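Local coordinates for protein transcriptional regulator, IclR family (Alicyclobacillus acidocaldarius subsp. acidocaldarius, PDB 5TJJ) that probably binds DNA as a dimeric transcription regulator of the IclR family, pairing an N-terminal winged helix-turn-helix domain with a GAF-like C-terminal domain, at residues Thr32-Arg37 with Thr43-Val48; Thr51-Asp56 with Arg65-Gly70; Arg161-Gly166 with Glu180-Leu185. All coordinates share one frame; numbering follows the deposited sequence.

Interactions 1 and 2 lie about 12 Å apart, centre to centre, in the N-terminal winged helix-turn-helix region and share helix 42-54. Interaction 3 lies some 48 to 49 Å from their centres, in the C-terminal GAF-like domain. Interactions 1 and 3 both join two helices through buried apolar groups, a thiol resting on an alanine and an isoleucine in the first, a forked leucine on a tyrosine and a valine in the last. Interaction 2 is only partly buried: a water joins helix to strand, and a backbone carbonyl just past the helix end meets a glycine just past the strand. The second subunit touches segments of interactions 1 and 2, whereas no other chain of the assembly touches those of interaction 3.

Interaction 1 (Thr32-Arg37 with Thr43-Val48); sequences TEIAER and TTCLRV
Cys45 rests its sulfur on Ala35 and Ile34, and these three buried residues make the whole contact between the two helices of a helix-turn-helix. Helix 31-38 comes first, and helix 42-54 takes the place of the recognition helix, which in this family probably reads DNA. The first shell is small: SG lies 3.9 Å from Ala35 CA and 4.0 Å from Ala35 CB, meeting the flank of the alanine at both backbone and methyl. On the Ile34 side, the branch methyl CG2 reaches SG at 4.2 Å. That methyl stands anti to the backbone N (chi1 of Ile34 is -67°), which leaves it beside the carbonyl carbon and within reach of the thiol, while CG1 leaves the other way, anti to the carbonyl carbon. Because alanine and cysteine are both short, the backbones can come close: the nearest CA pair, Ala35 and Cys45, is 6.3 Å apart. These contacts bury 94 Å², more than half of it on Cys45.

One shell out, Leu31 also packs on Cys45, while Leu49 packs on Ile34 and Lys42 on Ala35. Other positions of helix 42-54 meet other partners: Thr44 and Val48 pack on helix 9-21, Leu46 and Arg47 on Tyr6 and Val8 of the second subunit. Polar bonds tie down the ends. Asn41 OD1 accepts from Thr44 N near the start of helix 42-54, and Glu33 OE1 accepts from Thr30 N at the start of helix 31-38. A third bond links the two helices directly, between Thr32 OG1 and Lys42 NZ. Within helix 31-38, the turn carrying Ile34 and Ala35 is closed by Glu36 N donating to Thr32 O at 2.8 Å.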
ATOM      1  N   THR A  32      18.792   4.365 -18.879  1.00 54.99           N
ATOM      2  CA  THR A  32      19.428   3.223 -19.544  1.00 56.31           C
ATOM      3  C   THR A  32      19.179   1.925 -18.775  1.00 54.91           C
ATOM      4  O   THR A  32      18.696   0.945 -19.339  1.00 54.57           O
ATOM      5  CB  THR A  32      20.948   3.437 -19.717  1.00 59.85           C
ATOM      6  OG1 THR A  32      21.161   4.573 -20.548  1.00 62.42           O
ATOM      7  CG2 THR A  32      21.641   2.219 -20.355  1.00 61.29           C
ATOM      8  N   GLU A  33      19.500   1.928 -17.490  1.00 54.93           N
ATOM      9  CA  GLU A  33      19.316   0.750 -16.651  1.00 54.55           C
ATOM     10  C   GLU A  33      17.854   0.246 -16.713  1.00 52.13           C
ATOM     11  O   GLU A  33      17.604  -0.954 -16.882  1.00 50.23           O
ATOM     12  CB  GLU A  33      19.723   1.073 -15.216  1.00 56.28           C
ATOM     13  CG  GLU A  33      21.217   1.392 -15.031  1.00 60.78           C
ATOM     14  CD  GLU A  33      21.561   1.905 -13.636  1.00 62.32           C
ATOM     15  OE1 GLU A  33      20.689   2.536 -12.978  1.00 61.18           O
ATOM     16  OE2 GLU A  33      22.717   1.673 -13.197  1.00 66.24           O
ATOM     17  N   ILE A  34      16.896   1.171 -16.619  1.00 50.96           N
ATOM     18  CA  ILE A  34      15.473   0.816 -16.727  1.00 48.87           C
ATOM     19  C   ILE A  34      15.132   0.160 -18.074  1.00 50.31           C
ATOM     20  O   ILE A  34      14.535  -0.935 -18.115  1.00 49.94           O
ATOM     21  CB  ILE A  34      14.545   2.022 -16.490  1.00 46.25           C
ATOM     22  CG1 ILE A  34      14.653   2.472 -15.033  1.00 46.82           C
ATOM     23  CG2 ILE A  34      13.088   1.646 -16.790  1.00 44.04           C
ATOM     24  CD1 ILE A  34      14.038   3.824 -14.738  1.00 46.56           C
ATOM     25  N   ALA A  35      15.477   0.847 -19.159  1.00 50.76           N
ATOM     26  CA  ALA A  35      15.170   0.357 -20.504  1.00 52.12           C
ATOM     27  C   ALA A  35      15.845  -0.991 -20.813  1.00 53.68           C
ATOM     28  O   ALA A  35      15.215  -1.893 -21.363  1.00 54.12           O
ATOM     29  CB  ALA A  35      15.548   1.398 -21.533  1.00 54.13           C
ATOM     30  N   GLU A  36      17.101  -1.139 -20.424  1.00 55.94           N
ATOM     31  CA  GLU A  36      17.786  -2.403 -20.610  1.00 60.92           C
ATOM     32  C   GLU A  36      17.164  -3.522 -19.764  1.00 60.70           C
ATOM     33  O   GLU A  36      16.960  -4.618 -20.279  1.00 64.33           O
ATOM     34  CB  GLU A  36      19.310  -2.271 -20.396  1.00 65.16           C
ATOM     35  CG  GLU A  36      20.035  -1.704 -21.630  1.00 69.30           C
ATOM     36  CD  GLU A  36      21.472  -1.259 -21.358  1.00 73.90           C
ATOM     37  OE1 GLU A  36      21.840  -1.009 -20.184  1.00 75.10           O
ATOM     38  OE2 GLU A  36      22.249  -1.144 -22.332  1.00 77.66           O
ATOM     39  N   ARG A  37      16.822  -3.248 -18.506  1.00 58.91           N
ATOM     40  CA  ARG A  37      16.265  -4.275 -17.622  1.00 59.54           C
ATOM     41  C   ARG A  37      14.879  -4.752 -18.065  1.00 57.10           C
ATOM     42  O   ARG A  37      14.557  -5.933 -17.934  1.00 56.70           O
ATOM     43  CB  ARG A  37      16.200  -3.770 -16.174  1.00 61.71           C
ATOM     44  CG  ARG A  37      15.774  -4.813 -15.149  1.00 65.18           C
ATOM     45  CD  ARG A  37      16.708  -6.021 -15.148  1.00 72.55           C
ATOM     46  NE  ARG A  37      16.621  -6.725 -13.872  1.00 76.81           N
ATOM     47  CZ  ARG A  37      15.802  -7.740 -13.597  1.00 80.11           C
ATOM     48  NH1 ARG A  37      15.007  -8.255 -14.531  1.00 78.96           N
ATOM     49  NH2 ARG A  37      15.817  -8.266 -12.370  1.00 83.89           N
ATOM     50  N   THR A  43      13.482   5.412 -25.739  1.00 57.75           N
ATOM     51  CA  THR A  43      12.550   6.496 -26.013  1.00 57.59           C
ATOM     52  C   THR A  43      11.155   6.194 -25.482  1.00 54.54           C
ATOM     53  O   THR A  43      10.575   7.007 -24.797  1.00 53.85           O
ATOM     54  CB  THR A  43      12.492   6.800 -27.520  1.00 60.45           C
ATOM     55  OG1 THR A  43      13.782   7.238 -27.936  1.00 62.59           O
ATOM     56  CG2 THR A  43      11.457   7.890 -27.845  1.00 61.22           C
ATOM     57  N   THR A  44      10.632   5.015 -25.791  1.00 55.14           N
ATOM     58  CA  THR A  44       9.348   4.546 -25.244  1.00 52.73           C
ATOM     59  C   THR A  44       9.307   4.726 -23.732  1.00 50.61           C
ATOM     60  O   THR A  44       8.346   5.280 -23.200  1.00 50.68           O
ATOM     61  CB  THR A  44       9.096   3.067 -25.641  1.00 52.84           C
ATOM     62  OG1 THR A  44       9.256   2.935 -27.055  1.00 54.71           O
ATOM     63  CG2 THR A  44       7.710   2.621 -25.283  1.00 51.06           C
ATOM     64  N   CYS A  45      10.370   4.296 -23.057  1.00 51.49           N
ATOM     65  CA  CYS A  45      10.523   4.490 -21.607  1.00 51.24           C
ATOM     66  C   CYS A  45      10.519   5.920 -21.119  1.00 48.60           C
ATOM     67  O   CYS A  45       9.994   6.198 -20.047  1.00 46.11           O
ATOM     68  CB  CYS A  45      11.852   3.928 -21.129  1.00 55.75           C
ATOM     69  SG  CYS A  45      11.757   2.204 -20.729  1.00 63.68           S
ATOM     70  N   LEU A  46      11.180   6.798 -21.857  1.00 48.57           N
ATOM     71  CA  LEU A  46      11.291   8.181 -21.432  1.00 50.33           C
ATOM     72  C   LEU A  46       9.902   8.800 -21.355  1.00 48.96           C
ATOM     73  O   LEU A  46       9.546   9.387 -20.337  1.00 46.75           O
ATOM     74  CB  LEU A  46      12.224   9.009 -22.350  1.00 53.49           C
ATOM     75  CG  LEU A  46      12.628  10.383 -21.787  1.00 56.51           C
ATOM     76  CD1 LEU A  46      13.155  10.273 -20.342  1.00 54.95           C
ATOM     77  CD2 LEU A  46      13.623  11.127 -22.668  1.00 60.10           C
ATOM     78  N   ARG A  47       9.119   8.618 -22.412  1.00 49.69           N
ATOM     79  CA  ARG A  47       7.799   9.221 -22.476  1.00 52.34           C
ATOM     80  C   ARG A  47       6.891   8.808 -21.296  1.00 49.45           C
ATOM     81  O   ARG A  47       6.177   9.644 -20.723  1.00 50.98           O
ATOM     82  CB  ARG A  47       7.096   8.850 -23.778  1.00 54.78           C
ATOM     83  CG  ARG A  47       7.694   9.390 -25.055  1.00 59.50           C
ATOM     84  CD  ARG A  47       6.749   9.074 -26.213  1.00 62.56           C
ATOM     85  NE  ARG A  47       7.453   8.803 -27.484  1.00 67.79           N
ATOM     86  CZ  ARG A  47       7.617   7.599 -28.064  1.00 67.57           C
ATOM     87  NH1 ARG A  47       7.156   6.467 -27.500  1.00 63.54           N
ATOM     88  NH2 ARG A  47       8.263   7.532 -29.227  1.00 70.81           N
ATOM     89  N   VAL A  48       6.939   7.530 -20.944  1.00 45.57           N
ATOM     90  CA  VAL A  48       6.153   6.993 -19.842  1.00 43.17           C
ATOM     91  C   VAL A  48       6.639   7.529 -18.505  1.00 43.73           C
ATOM     92  O   VAL A  48       5.849   8.040 -17.702  1.00 41.33           O
ATOM     93  CB  VAL A  48       6.218   5.454 -19.872  1.00 42.46           C
ATOM     94  CG1 VAL A  48       5.728   4.824 -18.572  1.00 41.68           C
ATOM     95  CG2 VAL A  48       5.438   4.940 -21.084  1.00 42.62           C
TER

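Interaction 2 (Thr51-Asp56 with Arg65-Gly70); sequences TLERED and RRYSLG
Glu53 and Tyr67, from helix 42-54 and strand 66-69, are joined through a water. The carboxylate approaches the ring obliquely, with OE2 4.4 Å from Tyr67 CE1, and the bridging water donates to Glu53 OE2 at 3.1 Å and meets Tyr67 OH at 3.3 Å. An extended chain brings the Glu53 carboxylate in, CG standing anti to the backbone N (chi1 -158°) and CD continuing outward. The second meeting point is made by main chain. Asp56 closes the helix in a Schellman motif, its phi positive at 69°, and its carbonyl faces Gly70. There Asp56 O lies 3.4 Å from Gly70 C and 3.6 Å from Gly70 CA, the latter a CA-H...O contact bent to 131°. The absence of a side chain on Gly70 lets the carbonyl come so near.

From the same helix end, Arg54 and Glu55 form salt bridges with Asp113 and Lys19 of the second subunit. Strand 66-69 is the middle strand of the antiparallel wing sheet, bordered by 29-30 and 58-61. Tyr67 packs on Val58 of strand 58-61 and on Leu46 and Leu49 of helix 42-54, while Leu69 packs on helix 9-21.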
ATOM      1  N   THR A  51       5.797  11.112 -18.084  1.00 45.47           N
ATOM      2  CA  THR A  51       4.354  11.227 -17.855  1.00 44.26           C
ATOM      3  C   THR A  51       4.033  10.887 -16.399  1.00 42.77           C
ATOM      4  O   THR A  51       3.295  11.633 -15.741  1.00 44.34           O
ATOM      5  CB  THR A  51       3.567  10.323 -18.819  1.00 42.55           C
ATOM      6  OG1 THR A  51       3.961  10.638 -20.149  1.00 44.30           O
ATOM      7  CG2 THR A  51       2.081  10.532 -18.700  1.00 43.31           C
ATOM      8  N   LEU A  52       4.624   9.803 -15.898  1.00 39.80           N
ATOM      9  CA  LEU A  52       4.505   9.421 -14.483  1.00 40.04           C
ATOM     10  C   LEU A  52       5.048  10.493 -13.534  1.00 42.71           C
ATOM     11  O   LEU A  52       4.447  10.774 -12.501  1.00 43.20           O
ATOM     12  CB  LEU A  52       5.210   8.071 -14.206  1.00 37.95           C
ATOM     13  CG  LEU A  52       4.664   6.802 -14.885  1.00 36.35           C
ATOM     14  CD1 LEU A  52       5.553   5.601 -14.627  1.00 36.75           C
ATOM     15  CD2 LEU A  52       3.257   6.472 -14.454  1.00 36.21           C
ATOM     16  N   GLU A  53       6.180  11.086 -13.894  1.00 45.95           N
ATOM     17  CA  GLU A  53       6.790  12.166 -13.118  1.00 49.70           C
ATOM     18  C   GLU A  53       5.890  13.396 -13.006  1.00 51.40           C
ATOM     19  O   GLU A  53       5.854  14.056 -11.971  1.00 51.53           O
ATOM     20  CB  GLU A  53       8.135  12.578 -13.734  1.00 53.99           C
ATOM     21  CG  GLU A  53       9.065  13.269 -12.748  1.00 59.42           C
ATOM     22  CD  GLU A  53      10.046  14.243 -13.400  1.00 65.99           C
ATOM     23  OE1 GLU A  53      10.076  15.411 -12.949  1.00 71.38           O
ATOM     24  OE2 GLU A  53      10.795  13.846 -14.341  1.00 69.04           O
ATOM     25  N   ARG A  54       5.149  13.679 -14.070  1.00 52.50           N
ATOM     26  CA  ARG A  54       4.269  14.837 -14.122  1.00 57.16           C
ATOM     27  C   ARG A  54       3.123  14.665 -13.098  1.00 56.06           C
ATOM     28  O   ARG A  54       2.714  15.624 -12.446  1.00 59.55           O
ATOM     29  CB  ARG A  54       3.791  15.064 -15.574  1.00 59.66           C
ATOM     30  CG  ARG A  54       3.205  16.423 -15.883  1.00 66.88           C
ATOM     31  CD  ARG A  54       1.673  16.408 -15.800  1.00 70.20           C
ATOM     32  NE  ARG A  54       1.020  17.708 -16.070  1.00 74.86           N
ATOM     33  CZ  ARG A  54       0.947  18.738 -15.221  1.00 79.97           C
ATOM     34  NH1 ARG A  54       1.520  18.671 -14.012  1.00 80.52           N
ATOM     35  NH2 ARG A  54       0.306  19.857 -15.592  1.00 84.68           N
ATOM     36  N   GLU A  55       2.661  13.432 -12.916  1.00 52.34           N
ATOM     37  CA  GLU A  55       1.609  13.114 -11.955  1.00 51.75           C
ATOM     38  C   GLU A  55       2.153  12.780 -10.557  1.00 50.27           C
ATOM     39  O   GLU A  55       1.359  12.451  -9.678  1.00 51.36           O
ATOM     40  CB  GLU A  55       0.750  11.939 -12.468  1.00 50.83           C
ATOM     41  CG  GLU A  55       0.205  12.067 -13.905  1.00 51.34           C
ATOM     42  CD  GLU A  55      -1.108  12.866 -14.039  1.00 54.92           C
ATOM     43  OE1 GLU A  55      -1.604  13.457 -13.029  1.00 56.45           O
ATOM     44  OE2 GLU A  55      -1.659  12.894 -15.183  1.00 54.35           O
ATOM     45  N   ASP A  56       3.477  12.871 -10.351  1.00 45.77           N
ATOM     46  CA  ASP A  56       4.154  12.606  -9.065  1.00 44.21           C
ATOM     47  C   ASP A  56       4.122  11.099  -8.638  1.00 42.94           C
ATOM     48  O   ASP A  56       4.292  10.770  -7.453  1.00 41.25           O
ATOM     49  CB  ASP A  56       3.628  13.539  -7.952  1.00 46.60           C
ATOM     50  CG  ASP A  56       3.875  15.064  -8.248  1.00 51.37           C
ATOM     51  OD1 ASP A  56       5.020  15.500  -8.025  1.00 53.05           O
ATOM     52  OD2 ASP A  56       2.946  15.834  -8.679  1.00 53.06           O
ATOM     53  N   ARG A  65      20.655  11.741 -12.268  1.00 70.08           N
ATOM     54  CA  ARG A  65      19.859  11.360 -13.452  1.00 69.49           C
ATOM     55  C   ARG A  65      19.092  10.059 -13.244  1.00 62.99           C
ATOM     56  O   ARG A  65      18.857   9.304 -14.195  1.00 63.09           O
ATOM     57  CB  ARG A  65      20.725  11.278 -14.723  1.00 76.27           C
ATOM     58  CG  ARG A  65      21.760  12.403 -14.917  1.00 82.38           C
ATOM     59  CD  ARG A  65      21.236  13.646 -15.646  1.00 85.84           C
ATOM     60  NE  ARG A  65      20.618  13.338 -16.943  1.00 89.38           N
ATOM     61  CZ  ARG A  65      21.268  12.933 -18.042  1.00 93.02           C
ATOM     62  NH1 ARG A  65      22.586  12.757 -18.035  1.00 95.55           N
ATOM     63  NH2 ARG A  65      20.585  12.687 -19.158  1.00 94.47           N
ATOM     64  N   ARG A  66      18.678   9.830 -11.999  1.00 58.14           N
ATOM     65  CA  ARG A  66      18.022   8.587 -11.586  1.00 53.82           C
ATOM     66  C   ARG A  66      16.577   8.828 -11.202  1.00 50.27           C
ATOM     67  O   ARG A  66      16.239   9.862 -10.615  1.00 47.04           O
ATOM     68  CB  ARG A  66      18.748   7.952 -10.414  1.00 53.96           C
ATOM     69  CG  ARG A  66      20.055   7.318 -10.821  1.00 57.45           C
ATOM     70  CD  ARG A  66      20.995   7.055  -9.657  1.00 58.79           C
ATOM     71  NE  ARG A  66      22.282   6.567 -10.160  1.00 62.44           N
ATOM     72  CZ  ARG A  66      22.540   5.317 -10.547  1.00 63.55           C
ATOM     73  NH1 ARG A  66      21.608   4.367 -10.475  1.00 63.08           N
ATOM     74  NH2 ARG A  66      23.742   5.011 -11.006  1.00 66.74           N
ATOM     75  N   TYR A  67      15.740   7.843 -11.549  1.00 48.75           N
ATOM     76  CA  TYR A  67      14.316   7.848 -11.280  1.00 46.16           C
ATOM     77  C   TYR A  67      14.021   6.932 -10.097  1.00 44.91           C
ATOM     78  O   TYR A  67      14.738   5.951  -9.841  1.00 45.67           O
ATOM     79  CB  TYR A  67      13.525   7.354 -12.510  1.00 46.32           C
ATOM     80  CG  TYR A  67      13.657   8.221 -13.755  1.00 48.64           C
ATOM     81  CD1 TYR A  67      12.759   9.261 -14.009  1.00 48.57           C
ATOM     82  CD2 TYR A  67      14.678   8.005 -14.681  1.00 51.01           C
ATOM     83  CE1 TYR A  67      12.872  10.052 -15.158  1.00 50.71           C
ATOM     84  CE2 TYR A  67      14.804   8.801 -15.815  1.00 53.49           C
ATOM     85  CZ  TYR A  67      13.896   9.821 -16.058  1.00 53.14           C
ATOM     86  OH  TYR A  67      14.031  10.616 -17.187  1.00 56.03           O
ATOM     87  N   SER A  68      12.933   7.236  -9.399  1.00 42.62           N
ATOM     88  CA  SER A  68      12.534   6.481  -8.234  1.00 41.47           C
ATOM     89  C   SER A  68      11.052   6.598  -8.048  1.00 39.75           C
ATOM     90  O   SER A  68      10.413   7.472  -8.659  1.00 39.82           O
ATOM     91  CB  SER A  68      13.234   7.024  -6.996  1.00 42.00           C
ATOM     92  OG  SER A  68      13.048   8.425  -6.921  1.00 42.78           O
ATOM     93  N   LEU A  69      10.514   5.707  -7.214  1.00 37.75           N
ATOM     94  CA  LEU A  69       9.098   5.781  -6.845  1.00 36.39           C
ATOM     95  C   LEU A  69       8.734   7.150  -6.289  1.00 37.08           C
ATOM     96  O   LEU A  69       9.362   7.622  -5.357  1.00 37.86           O
ATOM     97  CB  LEU A  69       8.736   4.710  -5.827  1.00 35.31           C
ATOM     98  CG  LEU A  69       8.765   3.265  -6.342  1.00 35.57           C
ATOM     99  CD1 LEU A  69       8.246   2.307  -5.286  1.00 35.67           C
ATOM    100  CD2 LEU A  69       7.957   3.101  -7.625  1.00 35.47           C
ATOM    101  N   GLY A  70       7.712   7.776  -6.873  1.00 36.88           N
ATOM    102  CA  GLY A  70       7.263   9.099  -6.451  1.00 37.97           C
ATOM    103  C   GLY A  70       6.322   9.073  -5.248  1.00 37.31           C
ATOM    104  O   GLY A  70       5.759   8.024  -4.927  1.00 35.94           O
TER
HETATM  105  O   HOH W   1      12.924  13.650 -16.630  1.00 54.45           O

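Interaction 3 (Arg161-Gly166 with Glu180-Leu185); sequences RVLREG and EYVRLL
Leu163 carries this contact, burying 69 Å² by lodging its forked end against Tyr181 and Val182, neighbours on the helix across from it. Its two methyls divide the work. CD1 meets the tyrosine ring at CD1, 3.8 Å away, and CD2 touches Val182 CG2 at 3.7 Å. Leu163 has a chi1 of -95°, well off the usual staggered position, a twist that accompanies this double contact. Tyr181 buries 28 Å² and Val182 23 Å². The tyrosine hydroxyl is bonded to Tyr142 O, so the ring is pinned at its far end while its near side takes the leucine. The nearest CA atoms, of Leu163 and Tyr181, are 8.5 Å apart, so side chains and not backbones make the contact.

Around this apolar patch, Trp159 packs on Val182 and Leu151 on Tyr181, and Arg164 makes a salt bridge from its NH2 to Glu178 OE2 between the same two helices. This is apolar helix-helix packing that joins helices 156-164 and 178-191 in the GAF-like C-terminal domain of IclR regulators, where helices accompany a six-stranded antiparallel sheet.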
ATOM      1  N   ARG A 161      15.691 -28.973  14.558  1.00 40.84           N
ATOM      2  CA  ARG A 161      15.126 -28.689  15.875  1.00 42.17           C
ATOM      3  C   ARG A 161      13.737 -29.310  16.007  1.00 42.88           C
ATOM      4  O   ARG A 161      13.457 -30.018  16.973  1.00 44.04           O
ATOM      5  CB  ARG A 161      15.057 -27.173  16.193  1.00 41.06           C
ATOM      6  CG  ARG A 161      14.525 -26.869  17.603  1.00 41.39           C
ATOM      7  CD  ARG A 161      14.399 -25.389  17.916  1.00 41.85           C
ATOM      8  NE  ARG A 161      13.533 -24.676  16.960  1.00 41.65           N
ATOM      9  CZ  ARG A 161      12.199 -24.783  16.896  1.00 41.18           C
ATOM     10  NH1 ARG A 161      11.525 -25.615  17.694  1.00 41.59           N
ATOM     11  NH2 ARG A 161      11.542 -24.081  15.994  1.00 40.92           N
ATOM     12  N   VAL A 162      12.872 -29.039  15.038  1.00 43.78           N
ATOM     13  CA  VAL A 162      11.486 -29.528  15.085  1.00 45.37           C
ATOM     14  C   VAL A 162      11.423 -31.070  15.088  1.00 47.52           C
ATOM     15  O   VAL A 162      10.647 -31.668  15.862  1.00 48.79           O
ATOM     16  CB  VAL A 162      10.661 -28.925  13.944  1.00 45.59           C
ATOM     17  CG1 VAL A 162       9.297 -29.586  13.851  1.00 47.48           C
ATOM     18  CG2 VAL A 162      10.498 -27.415  14.152  1.00 45.19           C
ATOM     19  N   LEU A 163      12.276 -31.689  14.273  1.00 47.89           N
ATOM     20  CA  LEU A 163      12.406 -33.137  14.245  1.00 51.21           C
ATOM     21  C   LEU A 163      12.936 -33.763  15.531  1.00 51.56           C
ATOM     22  O   LEU A 163      12.346 -34.722  16.008  1.00 53.02           O
ATOM     23  CB  LEU A 163      13.212 -33.624  13.024  1.00 54.14           C
ATOM     24  CG  LEU A 163      12.330 -34.025  11.815  1.00 56.42           C
ATOM     25  CD1 LEU A 163      11.555 -32.871  11.196  1.00 56.06           C
ATOM     26  CD2 LEU A 163      13.181 -34.670  10.735  1.00 59.34           C
ATOM     27  N   ARG A 164      14.028 -33.245  16.082  1.00 50.98           N
ATOM     28  CA  ARG A 164      14.518 -33.710  17.377  1.00 52.63           C
ATOM     29  C   ARG A 164      13.434 -33.645  18.479  1.00 52.72           C
ATOM     30  O   ARG A 164      13.402 -34.501  19.351  1.00 54.45           O
ATOM     31  CB  ARG A 164      15.713 -32.882  17.856  1.00 54.27           C
ATOM     32  CG  ARG A 164      17.049 -33.023  17.120  1.00 56.94           C
ATOM     33  CD  ARG A 164      17.699 -34.410  17.212  1.00 61.01           C
ATOM     34  NE  ARG A 164      17.190 -35.290  16.157  1.00 63.03           N
ATOM     35  CZ  ARG A 164      17.488 -35.191  14.855  1.00 63.75           C
ATOM     36  NH1 ARG A 164      18.344 -34.252  14.400  1.00 63.51           N
ATOM     37  NH2 ARG A 164      16.913 -36.035  13.999  1.00 65.12           N
ATOM     38  N   GLU A 165      12.576 -32.627  18.447  1.00 52.03           N
ATOM     39  CA  GLU A 165      11.531 -32.410  19.471  1.00 54.44           C
ATOM     40  C   GLU A 165      10.285 -33.285  19.310  1.00 55.84           C
ATOM     41  O   GLU A 165       9.353 -33.207  20.127  1.00 58.07           O
ATOM     42  CB  GLU A 165      11.128 -30.930  19.521  1.00 54.73           C
ATOM     43  CG  GLU A 165      12.243 -30.005  20.033  1.00 56.80           C
ATOM     44  CD  GLU A 165      11.991 -28.511  19.870  1.00 57.27           C
ATOM     45  OE1 GLU A 165      10.926 -28.159  19.334  1.00 58.64           O
ATOM     46  OE2 GLU A 165      12.868 -27.676  20.270  1.00 62.27           O
ATOM     47  N   GLY A 166      10.251 -34.106  18.261  1.00 56.15           N
ATOM     48  CA  GLY A 166       9.236 -35.144  18.144  1.00 58.39           C
ATOM     49  C   GLY A 166       8.036 -34.704  17.325  1.00 57.64           C
ATOM     50  O   GLY A 166       7.342 -33.720  17.660  1.00 55.76           O
ATOM     51  N   GLU A 180      11.945 -39.710   6.173  1.00 63.94           N
ATOM     52  CA  GLU A 180      10.813 -39.418   5.273  1.00 63.07           C
ATOM     53  C   GLU A 180      10.338 -37.936   5.333  1.00 57.21           C
ATOM     54  O   GLU A 180      10.038 -37.332   4.306  1.00 54.71           O
ATOM     55  CB  GLU A 180       9.644 -40.364   5.583  1.00 66.29           C
ATOM     56  CG  GLU A 180       8.483 -40.333   4.597  1.00 69.60           C
ATOM     57  CD  GLU A 180       8.879 -40.703   3.169  1.00 74.72           C
ATOM     58  OE1 GLU A 180       9.888 -41.434   2.978  1.00 79.45           O
ATOM     59  OE2 GLU A 180       8.169 -40.262   2.225  1.00 76.03           O
ATOM     60  N   TYR A 181      10.285 -37.360   6.527  1.00 53.24           N
ATOM     61  CA  TYR A 181       9.829 -35.993   6.672  1.00 50.62           C
ATOM     62  C   TYR A 181      10.800 -35.009   6.001  1.00 48.57           C
ATOM     63  O   TYR A 181      10.368 -34.107   5.262  1.00 46.61           O
ATOM     64  CB  TYR A 181       9.582 -35.625   8.147  1.00 50.35           C
ATOM     65  CG  TYR A 181       8.660 -34.428   8.276  1.00 48.50           C
ATOM     66  CD1 TYR A 181       9.175 -33.135   8.274  1.00 47.86           C
ATOM     67  CD2 TYR A 181       7.276 -34.586   8.357  1.00 48.10           C
ATOM     68  CE1 TYR A 181       8.342 -32.029   8.349  1.00 47.49           C
ATOM     69  CE2 TYR A 181       6.433 -33.489   8.453  1.00 47.46           C
ATOM     70  CZ  TYR A 181       6.970 -32.200   8.443  1.00 46.82           C
ATOM     71  OH  TYR A 181       6.174 -31.061   8.522  1.00 45.16           O
ATOM     72  N   VAL A 182      12.097 -35.215   6.218  1.00 48.28           N
ATOM     73  CA  VAL A 182      13.129 -34.425   5.539  1.00 48.40           C
ATOM     74  C   VAL A 182      12.994 -34.530   4.020  1.00 49.35           C
ATOM     75  O   VAL A 182      13.061 -33.519   3.334  1.00 48.50           O
ATOM     76  CB  VAL A 182      14.566 -34.798   6.000  1.00 49.02           C
ATOM     77  CG1 VAL A 182      15.629 -34.151   5.123  1.00 48.99           C
ATOM     78  CG2 VAL A 182      14.780 -34.372   7.438  1.00 47.96           C
ATOM     79  N   ARG A 183      12.780 -35.734   3.507  1.00 52.20           N
ATOM     80  CA  ARG A 183      12.557 -35.921   2.069  1.00 55.61           C
ATOM     81  C   ARG A 183      11.300 -35.162   1.587  1.00 51.87           C
ATOM     82  O   ARG A 183      11.322 -34.530   0.527  1.00 50.30           O
ATOM     83  CB  ARG A 183      12.465 -37.419   1.706  1.00 61.57           C
ATOM     84  CG  ARG A 183      12.701 -37.710   0.227  1.00 67.09           C
ATOM     85  CD  ARG A 183      12.475 -39.183  -0.119  1.00 73.47           C
ATOM     86  NE  ARG A 183      11.076 -39.571   0.116  1.00 75.76           N
ATOM     87  CZ  ARG A 183      10.037 -39.284  -0.680  1.00 77.81           C
ATOM     88  NH1 ARG A 183      10.200 -38.594  -1.817  1.00 79.03           N
ATOM     89  NH2 ARG A 183       8.815 -39.693  -0.335  1.00 78.11           N
ATOM     90  N   LEU A 184      10.224 -35.231   2.369  1.00 49.20           N
ATOM     91  CA  LEU A 184       9.023 -34.442   2.100  1.00 47.33           C
ATOM     92  C   LEU A 184       9.248 -32.914   2.154  1.00 43.70           C
ATOM     93  O   LEU A 184       8.690 -32.185   1.328  1.00 40.95           O
ATOM     94  CB  LEU A 184       7.877 -34.848   3.040  1.00 47.84           C
ATOM     95  CG  LEU A 184       7.282 -36.226   2.740  1.00 50.38           C
ATOM     96  CD1 LEU A 184       6.145 -36.521   3.687  1.00 49.80           C
ATOM     97  CD2 LEU A 184       6.819 -36.311   1.294  1.00 51.16           C
ATOM     98  N   LEU A 185      10.068 -32.436   3.087  1.00 41.77           N
ATOM     99  CA  LEU A 185      10.389 -31.006   3.103  1.00 40.93           C
ATOM    100  C   LEU A 185      11.233 -30.622   1.887  1.00 42.66           C
ATOM    101  O   LEU A 185      10.962 -29.607   1.232  1.00 41.76           O
ATOM    102  CB  LEU A 185      11.081 -30.584   4.388  1.00 39.42           C
ATOM    103  CG  LEU A 185      10.236 -30.642   5.660  1.00 38.51           C
ATOM    104  CD1 LEU A 185      11.125 -30.556   6.896  1.00 37.84           C
ATOM    105  CD2 LEU A 185       9.186 -29.546   5.670  1.00 37.44           C
TER